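Local coordinates for Iron(3+)-hydroxamate-binding protein FhuD (Bacillus subtilis subsp. subtilis, PDB 3G9Q) that binds iron(3+)-hydroxamate complexes such as ferrichrome and hands them to the membrane permease of the FhuCBGD ABC transporter, at residues Ile211-Trp216 against Gly224-Ser229. Numbering follows the deposited sequence.
Sequences IFAGPW and GVFESS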
loop_
_atom_site.group_PDB
_atom_site.type_symbol
_atom_site.label_atom_id
_atom_site.label_comp_id
_atom_site.label_asym_id
_atom_site.label_seq_id
_atom_site.Cartn_x
_atom_site.Cartn_y
_atom_site.Cartn_z
ATOM N N ILE A 211 8.270 1.895 16.204
ATOM C CA ILE A 211 7.825 0.706 15.504
ATOM C C ILE A 211 6.380 0.729 15.048
ATOM O O ILE A 211 5.491 1.158 15.773
ATOM C CB ILE A 211 7.997 -0.539 16.374
ATOM C CG1 ILE A 211 9.405 -0.568 16.980
ATOM C CG2 ILE A 211 7.740 -1.780 15.524
ATOM C CD1 ILE A 211 10.612 -0.573 16.095
ATOM N N PHE A 212 6.153 0.269 13.829
ATOM C CA PHE A 212 4.806 0.184 13.288
ATOM C C PHE A 212 4.524 -1.308 13.197
ATOM O O PHE A 212 4.899 -1.946 12.222
ATOM C CB PHE A 212 4.749 0.800 11.887
ATOM C CG PHE A 212 4.637 2.289 11.882
ATOM C CD1 PHE A 212 5.752 3.085 11.701
ATOM C CD2 PHE A 212 3.409 2.898 12.090
ATOM C CE1 PHE A 212 5.643 4.467 11.734
ATOM C CE2 PHE A 212 3.298 4.273 12.121
ATOM C CZ PHE A 212 4.415 5.061 11.944
ATOM N N ALA A 213 3.882 -1.878 14.203
ATOM C CA ALA A 213 3.629 -3.308 14.148
ATOM C C ALA A 213 2.162 -3.663 14.047
ATOM O O ALA A 213 1.283 -2.886 14.434
ATOM C CB ALA A 213 4.241 -3.998 15.350
ATOM N N GLY A 214 1.904 -4.854 13.521
ATOM C CA GLY A 214 0.540 -5.311 13.389
ATOM C C GLY A 214 0.497 -6.698 12.797
ATOM O O GLY A 214 1.534 -7.237 12.400
ATOM N N PRO A 215 -0.691 -7.316 12.739
ATOM C CA PRO A 215 -0.779 -8.658 12.169
ATOM C C PRO A 215 -0.562 -8.654 10.648
ATOM O O PRO A 215 -0.707 -7.620 9.984
ATOM C CB PRO A 215 -2.185 -9.107 12.567
ATOM C CG PRO A 215 -2.946 -7.824 12.586
ATOM C CD PRO A 215 -1.997 -6.879 13.270
ATOM N N TRP A 216 -0.193 -9.820 10.115
ATOM C CA TRP A 216 0.038 -9.998 8.683
ATOM C C TRP A 216 -1.289 -9.960 7.928
ATOM O O TRP A 216 -1.315 -9.757 6.716
ATOM C CB TRP A 216 0.747 -11.325 8.424
ATOM C CG TRP A 216 1.038 -11.557 6.990
ATOM C CD1 TRP A 216 1.890 -10.842 6.203
ATOM C CD2 TRP A 216 0.482 -12.579 6.160
ATOM N NE1 TRP A 216 1.904 -11.355 4.929
ATOM C CE2 TRP A 216 1.048 -12.425 4.872
ATOM C CE3 TRP A 216 -0.440 -13.613 6.376
ATOM C CZ2 TRP A 216 0.724 -13.268 3.803
ATOM C CZ3 TRP A 216 -0.762 -14.451 5.312
ATOM C CH2 TRP A 216 -0.178 -14.270 4.040
ATOM N N GLY A 224 0.501 -13.960 19.318
ATOM C CA GLY A 224 0.834 -13.646 20.698
ATOM C C GLY A 224 2.217 -13.058 20.880
ATOM O O GLY A 224 2.854 -13.252 21.912
ATOM N N VAL A 225 2.680 -12.338 19.867
ATOM C CA VAL A 225 3.986 -11.706 19.897
ATOM C C VAL A 225 3.881 -10.451 20.748
ATOM O O VAL A 225 4.755 -10.160 21.548
ATOM C CB VAL A 225 4.438 -11.336 18.468
ATOM C CG1 VAL A 225 5.788 -10.659 18.498
ATOM C CG2 VAL A 225 4.500 -12.589 17.606
ATOM N N PHE A 226 2.793 -9.715 20.586
ATOM C CA PHE A 226 2.599 -8.496 21.350
ATOM C C PHE A 226 2.315 -8.824 22.806
ATOM O O PHE A 226 1.998 -7.948 23.615
ATOM C CB PHE A 226 1.449 -7.709 20.745
ATOM C CG PHE A 226 1.641 -7.418 19.291
ATOM C CD1 PHE A 226 0.568 -7.473 18.410
ATOM C CD2 PHE A 226 2.909 -7.102 18.798
ATOM C CE1 PHE A 226 0.752 -7.221 17.059
ATOM C CE2 PHE A 226 3.102 -6.850 17.453
ATOM C CZ PHE A 226 2.024 -6.908 16.577
ATOM N N GLU A 227 2.429 -10.102 23.134
ATOM C CA GLU A 227 2.193 -10.560 24.489
ATOM C C GLU A 227 3.496 -11.026 25.111
ATOM O O GLU A 227 3.723 -10.852 26.312
ATOM C CB GLU A 227 1.173 -11.701 24.484
ATOM C CG GLU A 227 -0.244 -11.237 24.191
ATOM C CD GLU A 227 -0.771 -10.294 25.268
ATOM O OE1 GLU A 227 -0.787 -10.707 26.455
ATOM O OE2 GLU A 227 -1.163 -9.149 24.927
ATOM N N SER A 228 4.359 -11.614 24.288
ATOM C CA SER A 228 5.631 -12.103 24.791
ATOM C C SER A 228 6.279 -11.026 25.650
ATOM O O SER A 228 6.080 -9.826 25.439
ATOM C CB SER A 228 6.562 -12.538 23.644
ATOM O OG SER A 228 6.909 -11.469 22.785
ATOM N N SER A 229 7.024 -11.478 26.647
ATOM C CA SER A 229 7.701 -10.592 27.573
ATOM C C SER A 229 8.832 -9.854 26.878
ATOM O O SER A 229 9.220 -8.765 27.295
ATOM C CB SER A 229 8.248 -11.407 28.748
ATOM O OG SER A 229 9.073 -12.473 28.293
#
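Phe226 reaches Ala213 and Gly214 on strand 210-215 from a loop that, at Val225, also touches Thr153 of the neighbouring strand 148-154. The CA atoms of Gly214 and Phe226 lie 8.8 Å apart, so the benzyl group spans the gap. With CG anti to the carbonyl carbon (chi1 -55°), the ring is carried to the strand, where Phe226 CE2 lies 3.7 Å from Ala213 CB and Phe226 CZ 3.7 Å from Gly214 N. Both partners meet the ring obliquely, and Phe226 CE1 approaches Gly214 CA at 4.1 Å. The covered strand is an interior one of a mixed five-stranded sheet, lying parallel to strands 148-154 and 242-244, in one lobe of this two-lobed, helix-linked solute-binding protein. Trp231 of helix 229-232 meets the Phe226 ring, its plane turned by about 55°, and also touches Ala213. A serine in place of Phe226 would probably leave Ala213 CB and the Gly214 backbone less covered and deprive Trp231 of an aromatic neighbour. Farther along, Ser228 OG donates to a lone pair of Val225 O at 2.8 Å, within the carbonyl plane and at 137° to the C=O bond, closing the turn over Phe226 and Glu227. Ser228 also N-caps helix 229-232, its OG accepting a weak hydrogen bond from Trp231 N.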